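Local coordinates for endoglucanase (Clostridium thermocellum, PDB 2YIK), which probably hydrolyses internal beta-1,4-glucosidic bonds of cellulose, at residues L291-N295 against E296-D300. Residues are numbered along the deposited sequence; the frame is centred on the assembly and turned at random.
Sequences LATQN and EHYLD
Asn295 is the N-cap of helix 296-305: its OD1 accepts from His297 N at 3.0 Å, with the donor lying above the amide's carbonyl plane. With CG anti to the backbone N, chi1 -176° turns OD1 toward His297 N, with ND2 on the other branch facing a water. A second bond, from Tyr298 N to the main-chain O of Asn295 (3.0 Å), closes the turn.

The tight side is at Tyr298. Its ring edge meets Thr293 OG1, near the ring plane and 3.3 Å from CD2, while CB of Asn295 lies obliquely 3.7 Å from the same CD2. The ring is buried, with Phe252 edge-to-face against it; the Tyr298 side chain also touches Lys249 of helix 238-257. Thr293 OG1 is doubly engaged, accepting from Asn295 N (3.3 Å) in an ST turn and donating to Leu289 O one helical turn back.

The looser side lies at the amide end of exposed Asn295, where the water, bonded to Tyr298 OH at 2.7 Å, makes a weak bond to ND2. Gln294, exposed and with positive phi, is where the chain leaves helix 279-293. Together these features form a short turn between two consecutive helices, with an Asn N-cap, consistent with the (alpha/alpha)6 barrel of family 9.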
loop_
_atom_site.group_PDB
_atom_site.type_symbol
_atom_site.label_atom_id
_atom_site.label_comp_id
_atom_site.label_asym_id
_atom_site.label_seq_id
_atom_site.Cartn_x
_atom_site.Cartn_y
_atom_site.Cartn_z
ATOM N N LEU A 291 -0.234 18.974 -1.278
ATOM C CA LEU A 291 -1.477 18.945 -0.519
ATOM C C LEU A 291 -1.181 19.258 0.952
ATOM O O LEU A 291 -1.938 19.967 1.613
ATOM C CB LEU A 291 -2.126 17.561 -0.660
ATOM C CG LEU A 291 -3.646 17.401 -0.545
ATOM C CD1 LEU A 291 -4.353 18.422 -1.424
ATOM C CD2 LEU A 291 -4.038 15.977 -0.961
ATOM N N ALA A 292 -0.061 18.745 1.446
ATOM C CA ALA A 292 0.334 18.945 2.832
ATOM C C ALA A 292 0.943 20.302 3.154
ATOM O O ALA A 292 0.753 20.835 4.245
ATOM C CB ALA A 292 1.312 17.840 3.255
ATOM N N THR A 293 1.660 20.876 2.196
ATOM C CA THR A 293 2.370 22.148 2.439
ATOM C C THR A 293 2.006 23.424 1.678
ATOM O O THR A 293 2.272 24.538 2.159
ATOM C CB THR A 293 3.916 21.980 2.163
ATOM O OG1 THR A 293 4.128 21.615 0.781
ATOM C CG2 THR A 293 4.524 20.905 3.049
ATOM N N GLN A 294 1.337 23.241 0.542
ATOM C CA GLN A 294 0.996 24.265 -0.470
ATOM C C GLN A 294 2.254 25.021 -0.982
ATOM O O GLN A 294 2.182 26.137 -1.518
ATOM C CB GLN A 294 -0.207 25.192 -0.045
ATOM C CG GLN A 294 -1.487 24.354 0.190
ATOM C CD GLN A 294 -1.762 24.170 1.667
ATOM O OE1 GLN A 294 -2.441 24.999 2.293
ATOM N NE2 GLN A 294 -1.192 23.114 2.255
ATOM N N ASN A 295 3.400 24.338 -0.877
ATOM C CA ASN A 295 4.681 24.830 -1.392
ATOM C C ASN A 295 4.661 24.521 -2.919
ATOM O O ASN A 295 4.718 23.341 -3.363
ATOM C CB ASN A 295 5.865 24.083 -0.730
ATOM C CG ASN A 295 7.252 24.621 -1.168
ATOM O OD1 ASN A 295 7.419 25.239 -2.248
ATOM N ND2 ASN A 295 8.257 24.355 -0.342
ATOM N N GLU A 296 4.595 25.588 -3.706
ATOM C CA GLU A 296 4.535 25.468 -5.138
ATOM C C GLU A 296 5.623 24.616 -5.776
ATOM O O GLU A 296 5.434 24.084 -6.869
ATOM C CB GLU A 296 4.533 26.856 -5.771
ATOM C CG GLU A 296 3.254 27.659 -5.524
ATOM C CD GLU A 296 1.995 26.953 -6.029
ATOM O OE1 GLU A 296 2.064 26.282 -7.085
ATOM O OE2 GLU A 296 0.926 27.080 -5.380
ATOM N N HIS A 297 6.762 24.499 -5.107
ATOM C CA HIS A 297 7.869 23.709 -5.630
ATOM C C HIS A 297 7.453 22.257 -5.893
ATOM O O HIS A 297 7.853 21.657 -6.892
ATOM C CB HIS A 297 9.036 23.733 -4.642
ATOM C CG HIS A 297 10.132 22.777 -4.987
ATOM N ND1 HIS A 297 10.951 22.942 -6.086
ATOM C CD2 HIS A 297 10.530 21.625 -4.396
ATOM C CE1 HIS A 297 11.802 21.937 -6.154
ATOM N NE2 HIS A 297 11.568 21.122 -5.141
ATOM N N TYR A 298 6.657 21.700 -4.987
ATOM C CA TYR A 298 6.201 20.327 -5.133
ATOM C C TYR A 298 5.277 20.170 -6.324
ATOM O O TYR A 298 5.365 19.182 -7.055
ATOM C CB TYR A 298 5.505 19.861 -3.856
ATOM C CG TYR A 298 6.461 19.757 -2.697
ATOM C CD1 TYR A 298 7.579 18.929 -2.773
ATOM C CD2 TYR A 298 6.264 20.500 -1.532
ATOM C CE1 TYR A 298 8.486 18.844 -1.719
ATOM C CE2 TYR A 298 7.159 20.422 -0.471
ATOM C CZ TYR A 298 8.268 19.591 -0.571
ATOM O OH TYR A 298 9.149 19.515 0.479
ATOM N N LEU A 299 4.392 21.140 -6.527
ATOM C CA LEU A 299 3.483 21.060 -7.657
ATOM C C LEU A 299 4.291 21.168 -8.948
ATOM O O LEU A 299 3.965 20.518 -9.945
ATOM C CB LEU A 299 2.441 22.175 -7.599
ATOM C CG LEU A 299 1.253 21.977 -8.550
ATOM C CD1 LEU A 299 0.483 20.695 -8.182
ATOM C CD2 LEU A 299 0.338 23.200 -8.464
ATOM N N ASP A 300 5.349 21.983 -8.924
ATOM C CA ASP A 300 6.208 22.151 -10.095
ATOM C C ASP A 300 6.927 20.841 -10.407
ATOM O O ASP A 300 7.141 20.502 -11.570
ATOM C CB ASP A 300 7.266 23.240 -9.868
ATOM C CG ASP A 300 6.687 24.644 -9.896
ATOM O OD1 ASP A 300 5.634 24.851 -10.530
ATOM O OD2 ASP A 300 7.302 25.550 -9.295
HETATM O O HOH W 1 9.573 21.932 1.596
#